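Local coordinates for protein inorganic polyphosphate/ATP-glucomannokinase (Arthrobacter sp., PDB 1WOQ) that phosphorylates glucose and probably mannose, taking the phosphoryl group from inorganic polyphosphate or ATP, at residues 22-27 with 55-60; 26-31 with 69-74; 60-65 with 114-119. All blocks are in the same frame, centred on the assembly; numbering follows the deposited sequence.

Interaction 1. Residues 22-27 with 55-60. With PO4 (phosphate ion), chain E.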
loop_
_atom_site.group_PDB
_atom_site.type_symbol
_atom_site.label_atom_id
_atom_site.label_comp_id
_atom_site.label_asym_id
_atom_site.label_seq_id
_atom_site.Cartn_x
_atom_site.Cartn_y
_atom_site.Cartn_z
ATOM N N THR A 22 8.686 5.428 -6.792
ATOM C CA THR A 22 9.966 5.211 -7.456
ATOM C C THR A 22 10.061 3.896 -8.220
ATOM O O THR A 22 10.922 3.740 -9.082
ATOM C CB THR A 22 11.134 5.267 -6.450
ATOM O OG1 THR A 22 11.016 4.191 -5.511
ATOM C CG2 THR A 22 11.122 6.591 -5.701
ATOM N N GLY A 23 9.185 2.948 -7.916
ATOM C CA GLY A 23 9.242 1.682 -8.621
ATOM C C GLY A 23 7.908 0.982 -8.779
ATOM O O GLY A 23 7.005 1.150 -7.961
ATOM N N ILE A 24 7.787 0.212 -9.856
ATOM C CA ILE A 24 6.586 -0.564 -10.134
ATOM C C ILE A 24 7.071 -2.000 -10.083
ATOM O O ILE A 24 7.835 -2.444 -10.941
ATOM C CB ILE A 24 6.018 -0.247 -11.523
ATOM C CG1 ILE A 24 5.457 1.177 -11.522
ATOM C CG2 ILE A 24 4.943 -1.267 -11.900
ATOM C CD1 ILE A 24 4.859 1.602 -12.837
ATOM N N LYS A 25 6.648 -2.716 -9.052
ATOM C CA LYS A 25 7.086 -4.083 -8.861
ATOM C C LYS A 25 5.947 -5.078 -8.810
ATOM O O LYS A 25 4.806 -4.727 -8.509
ATOM C CB LYS A 25 7.907 -4.175 -7.577
ATOM C CG LYS A 25 7.218 -3.559 -6.377
ATOM C CD LYS A 25 8.117 -3.569 -5.147
ATOM C CE LYS A 25 7.465 -2.815 -4.000
ATOM N NZ LYS A 25 8.325 -2.785 -2.784
ATOM N N GLY A 26 6.269 -6.330 -9.101
ATOM C CA GLY A 26 5.248 -7.354 -9.079
ATOM C C GLY A 26 5.817 -8.681 -8.637
ATOM O O GLY A 26 7.035 -8.864 -8.567
ATOM N N GLY A 27 4.923 -9.610 -8.338
ATOM C CA GLY A 27 5.344 -10.925 -7.911
ATOM C C GLY A 27 4.213 -11.907 -8.107
ATOM O O GLY A 27 3.054 -11.511 -8.228
ATOM N N ALA A 55 0.852 2.389 -17.645
ATOM C CA ALA A 55 0.245 1.197 -18.239
ATOM C C ALA A 55 1.311 0.359 -18.938
ATOM O O ALA A 55 1.313 -0.869 -18.840
ATOM C CB ALA A 55 -0.842 1.597 -19.230
ATOM N N GLU A 56 2.214 1.023 -19.652
ATOM C CA GLU A 56 3.282 0.316 -20.347
ATOM C C GLU A 56 4.205 -0.401 -19.366
ATOM O O GLU A 56 4.590 -1.546 -19.593
ATOM C CB GLU A 56 4.095 1.287 -21.206
ATOM C CG GLU A 56 3.355 1.799 -22.433
ATOM C CD GLU A 56 2.841 0.676 -23.317
ATOM O OE1 GLU A 56 3.629 -0.246 -23.625
ATOM O OE2 GLU A 56 1.651 0.717 -23.708
ATOM N N ALA A 57 4.553 0.271 -18.271
ATOM C CA ALA A 57 5.437 -0.315 -17.259
ATOM C C ALA A 57 4.787 -1.533 -16.601
ATOM O O ALA A 57 5.437 -2.555 -16.372
ATOM C CB ALA A 57 5.789 0.728 -16.199
ATOM N N VAL A 58 3.501 -1.421 -16.288
ATOM C CA VAL A 58 2.793 -2.534 -15.674
ATOM C C VAL A 58 2.780 -3.718 -16.634
ATOM O O VAL A 58 2.995 -4.861 -16.229
ATOM C CB VAL A 58 1.350 -2.132 -15.304
ATOM C CG1 VAL A 58 0.554 -3.358 -14.863
ATOM C CG2 VAL A 58 1.387 -1.102 -14.182
ATOM N N ALA A 59 2.544 -3.442 -17.913
ATOM C CA ALA A 59 2.527 -4.497 -18.917
ATOM C C ALA A 59 3.850 -5.255 -18.943
ATOM O O ALA A 59 3.865 -6.480 -19.053
ATOM C CB ALA A 59 2.234 -3.914 -20.292
ATOM N N LEU A 60 4.963 -4.531 -18.837
ATOM C CA LEU A 60 6.273 -5.175 -18.854
ATOM C C LEU A 60 6.469 -6.076 -17.641
ATOM O O LEU A 60 7.005 -7.177 -17.767
ATOM C CB LEU A 60 7.392 -4.129 -18.907
ATOM C CG LEU A 60 7.504 -3.350 -20.219
ATOM C CD1 LEU A 60 8.473 -2.198 -20.048
ATOM C CD2 LEU A 60 7.961 -4.284 -21.335
HETATM P P PO4 E . 10.105 0.032 -4.212
HETATM O O1 PO4 E . 11.058 -1.127 -3.695
HETATM O O2 PO4 E . 10.726 1.407 -4.336
HETATM O O3 PO4 E . 9.712 -0.510 -5.609
HETATM O O4 PO4 E . 8.938 -0.043 -3.243
#
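Ile24 of strand 23-30 meets Ala57 and Val58 on helix 51-66, a compact example of how one branched side chain can join a strand to a helix. Its longer arm does most of the work. CG1 stands anti to the carbonyl carbon (chi1 -69°) and the chain then runs on fully extended (chi2 180°), carrying the terminal methyl out to the helix, where Ile24 CD1 lies 3.6 Å from Ala57 CB. The shorter branch faces the next helical residue more loosely, with Ile24 CG2 4.2 Å from Val58 CG2. Ala57 turns its methyl toward the strand, while Val58 enters from the flank, so the isoleucine is met by two successive residues of the helix. All three are buried, and the contact between them is wholly apolar.

The next residue along the strand projects from the other face. Lys25 leaves the backbone with CG between N and the carbonyl carbon (chi1 51°) and is extended thereafter, which delivers its ammonium group to a phosphate ion that probably came from the crystallisation liquor. Lys25 NZ makes a hydrogen bond of 2.8 Å to PO4 O4, and a weak one of 3.3 Å to PO4 O1. Thr22 OG1 approaches the same ion, 3.0 Å from PO4 O2. The ion also accepts a hydrogen bond from Arg42 NE, and Lys25 NZ has a further partner in the backbone oxygen of Asn248.

On the helix side of the sheet, Ile24 also packs on Ile17 of strand 14-19 and Val43 of strand 35-44, and Val58 touches Ile19. Farther round helix 51-66, Ala55 and Ala59 lie against helix 106-114.

Interaction 2. Residues 26-31 with 69-74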
loop_
_atom_site.group_PDB
_atom_site.type_symbol
_atom_site.label_atom_id
_atom_site.label_comp_id
_atom_site.label_asym_id
_atom_site.label_seq_id
_atom_site.Cartn_x
_atom_site.Cartn_y
_atom_site.Cartn_z
ATOM N N GLY A 26 6.269 -6.330 -9.101
ATOM C CA GLY A 26 5.248 -7.354 -9.079
ATOM C C GLY A 26 5.817 -8.681 -8.637
ATOM O O GLY A 26 7.035 -8.864 -8.567
ATOM N N GLY A 27 4.923 -9.610 -8.338
ATOM C CA GLY A 27 5.344 -10.925 -7.911
ATOM C C GLY A 27 4.213 -11.907 -8.107
ATOM O O GLY A 27 3.054 -11.511 -8.228
ATOM N N ILE A 28 4.557 -13.188 -8.165
ATOM C CA ILE A 28 3.569 -14.246 -8.312
ATOM C C ILE A 28 3.290 -14.647 -6.871
ATOM O O ILE A 28 4.189 -15.084 -6.155
ATOM C CB ILE A 28 4.151 -15.423 -9.126
ATOM C CG1 ILE A 28 4.408 -14.953 -10.563
ATOM C CG2 ILE A 28 3.190 -16.609 -9.115
ATOM C CD1 ILE A 28 5.217 -15.925 -11.407
ATOM N N VAL A 29 2.045 -14.466 -6.447
ATOM C CA VAL A 29 1.666 -14.737 -5.069
ATOM C C VAL A 29 0.954 -16.053 -4.811
ATOM O O VAL A 29 -0.027 -16.390 -5.475
ATOM C CB VAL A 29 0.773 -13.594 -4.528
ATOM C CG1 VAL A 29 0.470 -13.808 -3.049
ATOM C CG2 VAL A 29 1.464 -12.250 -4.738
ATOM N N ASP A 30 1.473 -16.788 -3.833
ATOM C CA ASP A 30 0.894 -18.054 -3.403
ATOM C C ASP A 30 0.025 -17.650 -2.214
ATOM O O ASP A 30 0.544 -17.375 -1.132
ATOM C CB ASP A 30 1.991 -19.009 -2.937
ATOM C CG ASP A 30 1.442 -20.337 -2.451
ATOM O OD1 ASP A 30 0.430 -20.332 -1.719
ATOM O OD2 ASP A 30 2.026 -21.385 -2.793
ATOM N N LEU A 31 -1.286 -17.595 -2.419
ATOM C CA LEU A 31 -2.194 -17.182 -1.359
ATOM C C LEU A 31 -2.286 -18.156 -0.189
ATOM O O LEU A 31 -2.838 -17.823 0.860
ATOM C CB LEU A 31 -3.583 -16.899 -1.936
ATOM C CG LEU A 31 -3.641 -15.607 -2.766
ATOM C CD1 LEU A 31 -5.033 -15.400 -3.333
ATOM C CD2 LEU A 31 -3.246 -14.427 -1.890
ATOM N N PRO A 69 7.955 -20.171 -15.306
ATOM C CA PRO A 69 7.345 -21.494 -15.148
ATOM C C PRO A 69 6.318 -21.569 -14.021
ATOM O O PRO A 69 5.377 -22.360 -14.087
ATOM C CB PRO A 69 8.552 -22.408 -14.919
ATOM C CG PRO A 69 9.565 -21.498 -14.293
ATOM C CD PRO A 69 9.412 -20.233 -15.106
ATOM N N GLU A 70 6.488 -20.734 -13.000
ATOM C CA GLU A 70 5.567 -20.727 -11.871
ATOM C C GLU A 70 4.391 -19.763 -12.066
ATOM O O GLU A 70 3.586 -19.562 -11.159
ATOM C CB GLU A 70 6.317 -20.373 -10.579
ATOM C CG GLU A 70 7.026 -19.025 -10.600
ATOM C CD GLU A 70 8.479 -19.117 -11.038
ATOM O OE1 GLU A 70 8.763 -19.795 -12.043
ATOM O OE2 GLU A 70 9.341 -18.498 -10.379
ATOM N N ALA A 71 4.287 -19.178 -13.255
ATOM C CA ALA A 71 3.209 -18.236 -13.546
ATOM C C ALA A 71 1.831 -18.890 -13.574
ATOM O O ALA A 71 1.698 -20.068 -13.906
ATOM C CB ALA A 71 3.470 -17.552 -14.879
ATOM N N PRO A 72 0.785 -18.130 -13.213
ATOM C CA PRO A 72 -0.584 -18.658 -13.217
ATOM C C PRO A 72 -1.076 -18.718 -14.662
ATOM O O PRO A 72 -0.337 -18.359 -15.576
ATOM C CB PRO A 72 -1.345 -17.631 -12.385
ATOM C CG PRO A 72 -0.640 -16.355 -12.728
ATOM C CD PRO A 72 0.816 -16.760 -12.669
ATOM N N ALA A 73 -2.311 -19.170 -14.870
ATOM C CA ALA A 73 -2.873 -19.256 -16.220
ATOM C C ALA A 73 -2.780 -17.899 -16.919
ATOM O O ALA A 73 -2.994 -16.858 -16.298
ATOM C CB ALA A 73 -4.324 -19.714 -16.159
ATOM N N ALA A 74 -2.478 -17.923 -18.214
ATOM C CA ALA A 74 -2.318 -16.707 -19.011
ATOM C C ALA A 74 -3.449 -15.685 -18.933
ATOM O O ALA A 74 -3.213 -14.485 -19.082
ATOM C CB ALA A 74 -2.064 -17.080 -20.472
#
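The chi1 of Ile28, -66°, sets CG2 anti to the backbone N and CG1 beside that nitrogen, and a chi2 of 169° extends CD1 toward the loop 69-74. The two branches thus meet different parts of Glu70, Ala71 and Pro72. On the facing side, Glu70 places CG between its backbone N and carbonyl carbon (chi1 59°) and then bends sharply at its second torsion, so that aliphatic carbon rather than carboxylate is what it offers: Glu70 CG lies 3.7 Å from Ile28 CD1, and the two side chains cross at about a right angle.

The example illustrates how a loop without regular structure can cover a strand residue with backbone as well as side-chain atoms. Ile28 CD1 sits 3.7 Å from Ala71 CA, and Ala71 CB, though its bond from the backbone points away from the strand, is still 4.2 Å from Ile28 CD1. The other branch rests near a peptide oxygen, Ile28 CG2 being 3.6 Å from Glu70 O. Farther along, Pro72 turns its ring toward the strand, with Pro72 CD 4.3 Å from Ile28 CG2. Contact is by van der Waals packing, with a buried isoleucine under partly exposed loop residues.

Ile28 and Glu70 both touch Leu37 of strand 35-44, and Pro72 reaches Ile15 of strand 14-19. The loop thus touches three neighbouring antiparallel strands as the chain passes from helix 51-66 to strand 78-82, the return leg of a beta-alpha-beta crossover in the actin-like ATPase fold to which the ROK family belongs.

Interaction 3. Residues 60-65 with 114-119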
loop_
_atom_site.group_PDB
_atom_site.type_symbol
_atom_site.label_atom_id
_atom_site.label_comp_id
_atom_site.label_asym_id
_atom_site.label_seq_id
_atom_site.Cartn_x
_atom_site.Cartn_y
_atom_site.Cartn_z
ATOM N N LEU A 60 4.963 -4.531 -18.837
ATOM C CA LEU A 60 6.273 -5.175 -18.854
ATOM C C LEU A 60 6.469 -6.076 -17.641
ATOM O O LEU A 60 7.005 -7.177 -17.767
ATOM C CB LEU A 60 7.392 -4.129 -18.907
ATOM C CG LEU A 60 7.504 -3.350 -20.219
ATOM C CD1 LEU A 60 8.473 -2.198 -20.048
ATOM C CD2 LEU A 60 7.961 -4.284 -21.335
ATOM N N VAL A 61 6.045 -5.616 -16.467
ATOM C CA VAL A 61 6.198 -6.433 -15.265
ATOM C C VAL A 61 5.351 -7.699 -15.382
ATOM O O VAL A 61 5.822 -8.804 -15.104
ATOM C CB VAL A 61 5.786 -5.668 -13.985
ATOM C CG1 VAL A 61 5.905 -6.589 -12.767
ATOM C CG2 VAL A 61 6.675 -4.445 -13.799
ATOM N N VAL A 62 4.097 -7.538 -15.790
ATOM C CA VAL A 62 3.203 -8.679 -15.940
ATOM C C VAL A 62 3.718 -9.647 -17.002
ATOM O O VAL A 62 3.632 -10.863 -16.833
ATOM C CB VAL A 62 1.773 -8.220 -16.313
ATOM C CG1 VAL A 62 0.913 -9.423 -16.698
ATOM C CG2 VAL A 62 1.143 -7.488 -15.131
ATOM N N ALA A 63 4.258 -9.110 -18.090
ATOM C CA ALA A 63 4.781 -9.952 -19.159
ATOM C C ALA A 63 5.921 -10.819 -18.636
ATOM O O ALA A 63 5.999 -12.007 -18.944
ATOM C CB ALA A 63 5.265 -9.094 -20.320
ATOM N N GLU A 64 6.807 -10.217 -17.849
ATOM C CA GLU A 64 7.943 -10.938 -17.280
ATOM C C GLU A 64 7.486 -12.080 -16.378
ATOM O O GLU A 64 7.934 -13.218 -16.530
ATOM C CB GLU A 64 8.828 -9.970 -16.485
ATOM C CG GLU A 64 9.825 -10.617 -15.522
ATOM C CD GLU A 64 10.877 -11.473 -16.207
ATOM O OE1 GLU A 64 11.197 -11.220 -17.387
ATOM O OE2 GLU A 64 11.402 -12.394 -15.551
ATOM N N LEU A 65 6.592 -11.773 -15.443
ATOM C CA LEU A 65 6.091 -12.776 -14.508
ATOM C C LEU A 65 5.281 -13.869 -15.188
ATOM O O LEU A 65 5.367 -15.035 -14.807
ATOM C CB LEU A 65 5.240 -12.104 -13.420
ATOM C CG LEU A 65 5.981 -11.080 -12.551
ATOM C CD1 LEU A 65 4.993 -10.386 -11.617
ATOM C CD2 LEU A 65 7.081 -11.768 -11.751
ATOM N N LEU A 114 -3.252 -5.038 -20.769
ATOM C CA LEU A 114 -2.742 -6.369 -20.439
ATOM C C LEU A 114 -3.440 -7.531 -21.136
ATOM O O LEU A 114 -2.892 -8.637 -21.209
ATOM C CB LEU A 114 -2.799 -6.599 -18.926
ATOM C CG LEU A 114 -1.867 -5.761 -18.046
ATOM C CD1 LEU A 114 -2.095 -6.104 -16.583
ATOM C CD2 LEU A 114 -0.431 -6.035 -18.423
ATOM N N GLY A 115 -4.650 -7.299 -21.630
ATOM C CA GLY A 115 -5.370 -8.368 -22.301
ATOM C C GLY A 115 -5.906 -9.415 -21.343
ATOM O O GLY A 115 -6.096 -10.572 -21.709
ATOM N N ARG A 116 -6.143 -9.006 -20.101
ATOM C CA ARG A 116 -6.675 -9.894 -19.074
ATOM C C ARG A 116 -7.293 -8.998 -18.008
ATOM O O ARG A 116 -6.944 -7.824 -17.908
ATOM C CB ARG A 116 -5.550 -10.745 -18.466
ATOM C CG ARG A 116 -4.484 -9.930 -17.746
ATOM C CD ARG A 116 -3.140 -10.649 -17.716
ATOM N NE ARG A 116 -3.134 -11.847 -16.882
ATOM C CZ ARG A 116 -2.074 -12.638 -16.741
ATOM N NH1 ARG A 116 -0.947 -12.354 -17.384
ATOM N NH2 ARG A 116 -2.127 -13.698 -15.948
ATOM N N PRO A 117 -8.223 -9.533 -17.202
ATOM C CA PRO A 117 -8.837 -8.694 -16.168
ATOM C C PRO A 117 -7.847 -8.144 -15.142
ATOM O O PRO A 117 -6.970 -8.857 -14.661
ATOM C CB PRO A 117 -9.881 -9.619 -15.542
ATOM C CG PRO A 117 -9.331 -10.993 -15.797
ATOM C CD PRO A 117 -8.801 -10.887 -17.198
ATOM N N VAL A 118 -7.998 -6.864 -14.827
ATOM C CA VAL A 118 -7.138 -6.198 -13.857
ATOM C C VAL A 118 -8.023 -5.421 -12.900
ATOM O O VAL A 118 -8.909 -4.676 -13.326
ATOM C CB VAL A 118 -6.170 -5.199 -14.530
ATOM C CG1 VAL A 118 -5.372 -4.448 -13.465
ATOM C CG2 VAL A 118 -5.235 -5.929 -15.467
ATOM N N GLU A 119 -7.788 -5.607 -11.607
ATOM C CA GLU A 119 -8.557 -4.910 -10.589
ATOM C C GLU A 119 -7.611 -4.183 -9.657
ATOM O O GLU A 119 -6.727 -4.789 -9.043
ATOM C CB GLU A 119 -9.428 -5.897 -9.823
ATOM C CG GLU A 119 -10.569 -6.426 -10.671
ATOM C CD GLU A 119 -11.444 -7.405 -9.932
ATOM O OE1 GLU A 119 -11.804 -7.119 -8.773
ATOM O OE2 GLU A 119 -11.782 -8.454 -10.518
#
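Val62 on helix 51-66 reaches toward Leu114 at the end of helix 106-114, and the two side chains meet tip to tip. Their branched ends abut: Val62 CB is 3.8 Å from Leu114 CD2, and Val62 CG2 is 3.8 Å from Leu114 CD1. The valine torsion sorts its branches between two partners. With CG1 anti to the backbone N (chi1 170°), CG2 engages the leucine while CG1 is turned also to Arg116.

The arginine comes in quite differently. It slides past the valine, the two side chains running in opposite directions, and its guanidinium group is oblique to the methyl it touches, Val62 CG1 lying 3.5 Å from Arg116 NH1. A bend at chi3 (-68°) turns this guanidinium group off the line of the aliphatic arm. Polar bonds fix the head: NE is hydrogen-bonded to Ser76 O, and NH1 to Ser66 OG. Since Ser66 OG is bonded in turn to Val62 O, one hydroxyl links the arginine to the helical turn that carries the valine. A cationic group is thereby accommodated beside a buried valine.

Between the two partners the chain turns at Gly115, whose positive phi (73°) takes it out of helix 106-114 toward strand 118-122. Two helices side by side on one face of a sheet, the second of them belonging to the beta-alpha-beta unit 78-82, 106-114, 118-122 that adds the outermost parallel strand, are characteristic of the actin-like ATPase domain of ROK kinases.

How the interactions relate
The three contacts lie on one side of the same sheet, and their chemistry follows their place in the fold. Interactions 1 and 2 draw on the same strand, 23-30, with isoleucines four residues apart facing one side of the sheet: the first is covered by a helix and buried, the second by a loop nearer the surface, with more backbone involved. Interactions 1 and 3 share helix 51-66 instead, the former using its sheet-facing residues and the latter its flank toward helix 106-114. Interaction 3 is likewise buried, yet admits an arginine. Leu65, in interaction 3, packs on the strand shared by the other two, its CD1 lying 3.4 Å from Gly27 N.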